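Local coordinates for DNA helicase RecQ (Deinococcus radiodurans, PDB 2RHF), which probably unwinds duplex DNA in the 3'-5' direction by coupling translocation to ATP hydrolysis, and is represented here by its C-terminal regulatory HRDC domain, at residues D6-L11 with A70-L75; E17-T22 with Y63-I67. All coordinates share one frame; numbering follows the deposited sequence.

Contact 1: residues D6-L11 with A70-L75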
ATOM      1  N   ASP A   6      10.564   7.105   2.428  1.00 12.58           N
ATOM      2  CA  ASP A   6       9.503   7.499   3.346  1.00 12.71           C
ATOM      3  C   ASP A   6       8.194   6.791   3.016  1.00 11.39           C
ATOM      4  O   ASP A   6       7.505   6.302   3.908  1.00 11.33           O
ATOM      5  CB  ASP A   6       9.322   9.017   3.341  1.00 13.84           C
ATOM      6  CG  ASP A   6      10.488   9.750   3.994  1.00 16.05           C
ATOM      7  OD1 ASP A   6      11.324   9.092   4.661  1.00 18.13           O
ATOM      8  OD2 ASP A   6      10.558  10.986   3.833  1.00 19.74           O
ATOM      9  N   LEU A   7       7.850   6.733   1.735  1.00 10.57           N
ATOM     10  CA  LEU A   7       6.653   6.016   1.297  1.00 10.61           C
ATOM     11  C   LEU A   7       6.771   4.538   1.621  1.00  9.96           C
ATOM     12  O   LEU A   7       5.815   3.923   2.111  1.00  9.73           O
ATOM     13  CB  LEU A   7       6.444   6.219  -0.199  1.00 10.80           C
ATOM     14  CG  LEU A   7       5.977   7.618  -0.600  1.00 11.31           C
ATOM     15  CD1 LEU A   7       6.175   7.847  -2.093  1.00 12.80           C
ATOM     16  CD2 LEU A   7       4.513   7.829  -0.207  1.00 12.26           C
ATOM     17  N   SER A   8       7.939   3.963   1.340  1.00 10.17           N
ATOM     18  CA  SER A   8       8.154   2.541   1.574  1.00 10.68           C
ATOM     19  C   SER A   8       8.014   2.193   3.054  1.00 10.56           C
ATOM     20  O   SER A   8       7.421   1.175   3.391  1.00 10.57           O
ATOM     21  CB  SER A   8       9.529   2.118   1.059  1.00 11.27           C
ATOM     22  OG  SER A   8       9.616   2.282  -0.347  1.00 12.53           O
ATOM     23  N   GLU A   9       8.540   3.056   3.921  1.00 11.07           N
ATOM     24  CA  GLU A   9       8.410   2.855   5.363  1.00 12.64           C
ATOM     25  C   GLU A   9       6.946   2.892   5.804  1.00 10.68           C
ATOM     26  O   GLU A   9       6.511   2.036   6.573  1.00 10.79           O
ATOM     27  CB  GLU A   9       9.212   3.904   6.155  1.00 13.50           C
ATOM     28  CG  GLU A   9       8.919   3.851   7.681  1.00 17.59           C
ATOM     29  CD  GLU A   9       9.575   4.969   8.500  1.00 17.93           C
ATOM     30  OE1 GLU A   9      10.539   5.593   8.015  1.00 23.31           O
ATOM     31  OE2 GLU A   9       9.131   5.217   9.655  1.00 21.40           O
ATOM     32  N   ALA A  10       6.190   3.888   5.330  1.00 10.20           N
ATOM     33  CA  ALA A  10       4.781   3.983   5.700  1.00 10.11           C
ATOM     34  C   ALA A  10       4.025   2.759   5.219  1.00  9.15           C
ATOM     35  O   ALA A  10       3.165   2.239   5.931  1.00  9.31           O
ATOM     36  CB  ALA A  10       4.168   5.241   5.144  1.00 10.59           C
ATOM     37  N   LEU A  11       4.342   2.286   4.019  1.00  8.93           N
ATOM     38  CA  LEU A  11       3.670   1.110   3.500  1.00  9.03           C
ATOM     39  C   LEU A  11       4.029  -0.156   4.291  1.00  8.86           C
ATOM     40  O   LEU A  11       3.168  -1.005   4.514  1.00  8.86           O
ATOM     41  CB  LEU A  11       3.957   0.944   2.020  1.00  9.54           C
ATOM     42  CG  LEU A  11       3.316   2.024   1.143  1.00  9.84           C
ATOM     43  CD1 LEU A  11       3.991   2.046  -0.217  1.00 12.31           C
ATOM     44  CD2 LEU A  11       1.806   1.826   1.007  1.00 11.34           C
ATOM     45  N   ALA A  70      -2.051   6.067   3.656  1.00  8.92           N
ATOM     46  CA  ALA A  70      -0.634   5.975   4.006  1.00  9.32           C
ATOM     47  C   ALA A  70       0.216   6.856   3.072  1.00  8.82           C
ATOM     48  O   ALA A  70       1.068   7.628   3.522  1.00  9.31           O
ATOM     49  CB  ALA A  70      -0.157   4.529   3.963  1.00  9.68           C
ATOM     50  N   ILE A  71      -0.033   6.746   1.773  1.00  8.46           N
ATOM     51  CA  ILE A  71       0.681   7.545   0.793  1.00  8.95           C
ATOM     52  C   ILE A  71       0.441   9.042   1.039  1.00  9.05           C
ATOM     53  O   ILE A  71       1.389   9.832   1.050  1.00  9.57           O
ATOM     54  CB  ILE A  71       0.265   7.113  -0.627  1.00  9.00           C
ATOM     55  CG1 ILE A  71       0.822   5.706  -0.923  1.00  9.77           C
ATOM     56  CG2 ILE A  71       0.749   8.118  -1.681  1.00  9.95           C
ATOM     57  CD1 ILE A  71       0.194   5.021  -2.112  1.00 10.13           C
ATOM     58  N   ASN A  72      -0.815   9.434   1.244  1.00  9.03           N
ATOM     59  CA  ASN A  72      -1.134  10.836   1.475  1.00  9.70           C
ATOM     60  C   ASN A  72      -0.530  11.384   2.741  1.00  9.58           C
ATOM     61  O   ASN A  72      -0.114  12.539   2.785  1.00 10.17           O
ATOM     62  CB  ASN A  72      -2.643  11.038   1.477  1.00 10.86           C
ATOM     63  CG  ASN A  72      -3.223  10.951   0.091  1.00 12.52           C
ATOM     64  OD1 ASN A  72      -2.572  11.328  -0.869  1.00 15.02           O
ATOM     65  ND2 ASN A  72      -4.434  10.455  -0.021  1.00 15.14           N
ATOM     66  N   THR A  73      -0.456  10.556   3.774  1.00  9.34           N
ATOM     67  CA  THR A  73       0.126  10.993   5.032  1.00 10.16           C
ATOM     68  C   THR A  73       1.595  11.361   4.828  1.00  9.86           C
ATOM     69  O   THR A  73       2.081  12.360   5.376  1.00 10.49           O
ATOM     70  CB  THR A  73      -0.058   9.922   6.127  1.00 10.07           C
ATOM     71  OG1 THR A  73      -1.459   9.740   6.375  1.00 10.29           O
ATOM     72  CG2 THR A  73       0.599  10.351   7.432  1.00 12.07           C
ATOM     73  N   VAL A  74       2.303  10.557   4.043  1.00  9.16           N
ATOM     74  CA  VAL A  74       3.696  10.855   3.717  1.00 10.07           C
ATOM     75  C   VAL A  74       3.819  12.073   2.800  1.00  9.95           C
ATOM     76  O   VAL A  74       4.637  12.959   3.046  1.00 10.83           O
ATOM     77  CB  VAL A  74       4.385   9.626   3.090  1.00 10.43           C
ATOM     78  CG1 VAL A  74       5.785   9.994   2.573  1.00 11.39           C
ATOM     79  CG2 VAL A  74       4.439   8.490   4.098  1.00 12.12           C
ATOM     80  N   LEU A  75       3.028  12.120   1.733  1.00 10.08           N
ATOM     81  CA  LEU A  75       3.187  13.201   0.753  1.00 10.81           C
ATOM     82  C   LEU A  75       2.794  14.558   1.312  1.00 11.43           C
ATOM     83  O   LEU A  75       3.414  15.564   0.971  1.00 12.96           O
ATOM     84  CB  LEU A  75       2.383  12.916  -0.502  1.00 11.27           C
ATOM     85  CG  LEU A  75       2.824  11.724  -1.345  1.00 11.43           C
ATOM     86  CD1 LEU A  75       1.882  11.525  -2.501  1.00 13.62           C
ATOM     87  CD2 LEU A  75       4.244  11.867  -1.827  1.00 13.90           C
TER
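Leu7 and Ala10 of helix segment 6-11 face Val74 and Ala70 of segment 70-75, the two short axes running in roughly opposite directions, 140° between them, and approaching to 9.1 Å. The backbones come nearest at Ala10 and Ala70, whose CA atoms lie 6.0 Å apart; two alanines suit this spot, since their single methyls need little depth between the backbones. One turn on from Ala70, Val74 packs with its two branches. CG1, anti to the backbone N (chi1 172°), sits between Leu7 CD2 and Asp6 CB, at 3.7 Å from each. CG2 points to the other side and meets Ala10 CB at 3.4 Å, tight for two methyl groups; beta-branching lets one methyl serve Leu7 and Asp6 and the other Ala10. Leu7 starts off alongside the interface, but its CD2 methyl bends into it, touching Val74 and Ile71 CG2 at 4.1 Å, with Leu75 CD2 more loosely beyond. Leu11 repeats this a turn later: its CD2 lies 4.4 Å from Ile71 CG1 and brushes Ala70. The Asp6 side chain touches through CB, and the residue sits partly exposed at the margin. The contact joins the first and last helices of the HRDC domain, 4-22 and 57-76. Helix 32-41 packs against Leu7 and Leu11 through Ala39, Leu35 and Leu38, while Gln42 and Arg44 of the following loop touch Leu75.

Contact 2: residues E17-T22 with Y63-I67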
ATOM      1  N   GLU A  17       0.219  -3.274  10.367  1.00 10.43           N
ATOM      2  CA  GLU A  17      -1.112  -3.075  10.959  1.00 11.08           C
ATOM      3  C   GLU A  17      -2.107  -4.065  10.376  1.00 11.19           C
ATOM      4  O   GLU A  17      -2.898  -4.679  11.100  1.00 12.12           O
ATOM      5  CB  GLU A  17      -1.616  -1.654  10.716  1.00 11.10           C
ATOM      6  CG  GLU A  17      -0.778  -0.592  11.385  1.00 11.69           C
ATOM      7  CD  GLU A  17      -1.210   0.832  11.058  1.00 12.84           C
ATOM      8  OE1 GLU A  17      -2.079   1.042  10.183  1.00 14.50           O
ATOM      9  OE2 GLU A  17      -0.653   1.753  11.706  1.00 14.17           O
ATOM     10  N   LEU A  18      -2.087  -4.210   9.052  1.00 10.68           N
ATOM     11  CA  LEU A  18      -3.012  -5.103   8.374  1.00 11.19           C
ATOM     12  C   LEU A  18      -2.768  -6.561   8.752  1.00 11.35           C
ATOM     13  O   LEU A  18      -3.709  -7.335   8.920  1.00 12.21           O
ATOM     14  CB  LEU A  18      -2.930  -4.906   6.864  1.00 10.96           C
ATOM     15  CG  LEU A  18      -3.350  -3.509   6.371  1.00 10.89           C
ATOM     16  CD1 LEU A  18      -3.059  -3.379   4.895  1.00 11.20           C
ATOM     17  CD2 LEU A  18      -4.816  -3.197   6.669  1.00 11.89           C
HETATM   18  N   MSE A  19      -1.503  -6.929   8.916  1.00 11.13           N
HETATM   19  CA  MSE A  19      -1.152  -8.276   9.397  1.00 12.53           C
HETATM   20  C   MSE A  19      -1.780  -8.542  10.771  1.00 13.40           C
HETATM   21  O   MSE A  19      -2.358  -9.605  11.016  1.00 14.23           O
HETATM   22  CB  MSE A  19       0.358  -8.411   9.517  1.00 11.98           C
HETATM   23  CG  MSE A  19       1.111  -8.494   8.197  1.00 12.10           C
HETATM   24 SE   MSE A  19       3.009  -8.271   8.461  1.00 15.65          SE
HETATM   25  CE  MSE A  19       3.348  -9.819   9.593  1.00 16.35           C
ATOM     26  N   LYS A  20      -1.658  -7.571  11.670  1.00 14.02           N
ATOM     27  CA  LYS A  20      -2.192  -7.709  13.024  1.00 16.15           C
ATOM     28  C   LYS A  20      -3.719  -7.847  12.985  1.00 15.79           C
ATOM     29  O   LYS A  20      -4.297  -8.685  13.702  1.00 17.06           O
ATOM     30  CB  LYS A  20      -1.759  -6.512  13.889  1.00 16.31           C
ATOM     31  CG  LYS A  20      -2.246  -6.544  15.345  1.00 18.43           C
ATOM     32  CD  LYS A  20      -1.921  -5.230  16.072  1.00 20.12           C
ATOM     33  CE  LYS A  20      -2.629  -5.143  17.428  1.00 23.92           C
ATOM     34  NZ  LYS A  20      -2.665  -3.753  17.985  1.00 26.45           N
ATOM     35  N   GLU A  21      -4.368  -7.062  12.129  1.00 15.46           N
ATOM     36  CA  GLU A  21      -5.832  -7.029  12.030  1.00 16.03           C
ATOM     37  C   GLU A  21      -6.421  -8.284  11.410  1.00 16.18           C
ATOM     38  O   GLU A  21      -7.493  -8.747  11.827  1.00 17.61           O
ATOM     39  CB  GLU A  21      -6.277  -5.801  11.244  1.00 16.30           C
ATOM     40  CG  GLU A  21      -6.013  -4.494  11.979  1.00 16.64           C
ATOM     41  CD  GLU A  21      -5.980  -3.278  11.063  1.00 17.46           C
ATOM     42  OE1 GLU A  21      -6.525  -3.348   9.943  1.00 19.51           O
ATOM     43  OE2 GLU A  21      -5.409  -2.242  11.477  1.00 18.85           O
ATOM     44  N   THR A  22      -5.714  -8.848  10.436  1.00 15.78           N
ATOM     45  CA  THR A  22      -6.226  -9.971   9.664  1.00 15.64           C
ATOM     46  C   THR A  22      -5.696 -11.320  10.124  1.00 15.61           C
ATOM     47  O   THR A  22      -6.294 -12.355   9.817  1.00 16.99           O
ATOM     48  CB  THR A  22      -5.851  -9.839   8.183  1.00 15.21           C
ATOM     49  OG1 THR A  22      -4.423  -9.834   8.048  1.00 13.92           O
ATOM     50  CG2 THR A  22      -6.436  -8.574   7.568  1.00 15.63           C
ATOM     51  N   TYR A  63      -8.065  -3.017   1.323  1.00 11.99           N
ATOM     52  CA  TYR A  63      -6.964  -2.192   1.842  1.00 11.20           C
ATOM     53  C   TYR A  63      -6.786  -0.881   1.110  1.00 10.72           C
ATOM     54  O   TYR A  63      -5.940  -0.090   1.506  1.00 10.31           O
ATOM     55  CB  TYR A  63      -5.621  -2.937   1.762  1.00 11.35           C
ATOM     56  CG  TYR A  63      -5.595  -4.335   2.336  1.00 10.86           C
ATOM     57  CD1 TYR A  63      -4.868  -5.339   1.703  1.00 11.55           C
ATOM     58  CD2 TYR A  63      -6.276  -4.659   3.513  1.00 11.60           C
ATOM     59  CE1 TYR A  63      -4.817  -6.624   2.226  1.00 12.43           C
ATOM     60  CE2 TYR A  63      -6.240  -5.942   4.032  1.00 12.61           C
ATOM     61  CZ  TYR A  63      -5.512  -6.915   3.389  1.00 12.19           C
ATOM     62  OH  TYR A  63      -5.493  -8.190   3.917  1.00 13.63           O
ATOM     63  N   GLY A  64      -7.510  -0.667   0.017  1.00 10.50           N
ATOM     64  CA  GLY A  64      -7.202   0.448  -0.883  1.00 10.41           C
ATOM     65  C   GLY A  64      -7.236   1.804  -0.216  1.00  9.56           C
ATOM     66  O   GLY A  64      -6.332   2.615  -0.392  1.00  9.98           O
ATOM     67  N   GLU A  65      -8.286   2.073   0.541  1.00 10.18           N
ATOM     68  CA  GLU A  65      -8.385   3.368   1.211  1.00 11.15           C
ATOM     69  C   GLU A  65      -7.250   3.557   2.211  1.00  9.94           C
ATOM     70  O   GLU A  65      -6.674   4.638   2.292  1.00  9.94           O
ATOM     71  CB  GLU A  65      -9.753   3.544   1.867  1.00 12.87           C
ATOM     72  CG  GLU A  65     -10.917   3.721   0.862  1.00 17.47           C
ATOM     73  CD  GLU A  65     -10.748   4.902  -0.127  1.00 21.73           C
ATOM     74  OE1 GLU A  65      -9.978   5.848   0.151  1.00 24.17           O
ATOM     75  OE2 GLU A  65     -11.407   4.873  -1.193  1.00 25.58           O
ATOM     76  N   ARG A  66      -6.898   2.506   2.945  1.00  9.46           N
ATOM     77  CA  ARG A  66      -5.776   2.575   3.885  1.00  9.97           C
ATOM     78  C   ARG A  66      -4.445   2.835   3.167  1.00  8.76           C
ATOM     79  O   ARG A  66      -3.597   3.576   3.671  1.00  8.84           O
ATOM     80  CB  ARG A  66      -5.673   1.289   4.722  1.00 11.37           C
ATOM     81  CG  ARG A  66      -6.856   0.932   5.579  1.00 14.86           C
ATOM     82  CD  ARG A  66      -6.788   1.574   6.930  1.00 15.63           C
ATOM     83  NE  ARG A  66      -5.722   1.064   7.794  1.00 14.53           N
ATOM     84  CZ  ARG A  66      -5.783  -0.038   8.551  1.00 14.39           C
ATOM     85  NH1 ARG A  66      -6.857  -0.824   8.543  1.00 15.56           N
ATOM     86  NH2 ARG A  66      -4.750  -0.358   9.324  1.00 14.77           N
ATOM     87  N   ILE A  67      -4.250   2.212   2.007  1.00  8.78           N
ATOM     88  CA  ILE A  67      -3.054   2.427   1.216  1.00  8.89           C
ATOM     89  C   ILE A  67      -2.977   3.878   0.750  1.00  8.24           C
ATOM     90  O   ILE A  67      -1.929   4.523   0.869  1.00  8.52           O
ATOM     91  CB  ILE A  67      -3.013   1.455   0.018  1.00  8.54           C
ATOM     92  CG1 ILE A  67      -2.762   0.015   0.502  1.00  9.44           C
ATOM     93  CG2 ILE A  67      -1.943   1.888  -0.996  1.00  9.39           C
ATOM     94  CD1 ILE A  67      -3.041  -1.066  -0.544  1.00 10.11           C
TER
HETATM   95  O   HOH W   1      -3.778   2.882   8.781  1.00 16.53           O
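Arg66 reaches from helix segment 63-67 to two acids one turn apart on segment 17-22, forming a salt-bridge network. It grips Glu21 end-on: NH1 donates to OE1 at 2.9 Å, on the syn lone pair and nearly straight (165°), while NH2 donates to OE2, also at 2.9 Å. The carboxylate and guanidinium planes are turned 36° apart, so the pairing is twisted. NH2 spends its other N-H on Glu17 OE1, 3.1 Å away, met on the anti side. A water bridges the same OE1 to Arg66 NE, so all three guanidinium nitrogens donate. Bends at chi2 and chi3 carry the group to this place, whereas both glutamates are extended beyond CG to meet it.

Apolar contacts lie beneath the charges. Leu18 CD2 rests over one face of the guanidinium, offset toward its rim, and its CD1 makes a CH-pi contact with Tyr63, 3.9 Å from the ring centroid; a branched leucine can serve both flat groups at once. At the ring's edge, Thr22 CG2 is 3.8 Å from Tyr63 OH.

Within the helix, Thr22 OG1 and Thr22 N reach Leu18 O from opposite faces of its plane, OG1 at 2.7 Å, and OG1 in turn accepts from Tyr24 N just past the helix end. The guanidinium probably stabilises the ionised form of both glutamates and offsets their mutual repulsion, and the paired grip on Glu21 restrains rotation of the arginine's head.

Contacts 1 and 2 tie together the same two helices, 4-22 and 57-76, with centres about 14 Å apart and contact 2 nested inside the loop that contact 1 closes. They join through Leu11 CD2 and Ile67 CG2, which pack at 4.3 Å. Both are partly buried, yet their chemistry differs. Where the segment axes approach to 9.1 Å, apolar side chains, with alanines where the backbones are nearest, make up contact 1; where they approach only to 12.7 Å, in contact 2, long or bulky side chains span the gap, and a charged network on exposed glutamates lies over a buried leucine and tyrosine. Helix 32-41 backs the first contact, and helix 26-29, through Val29, backs the second.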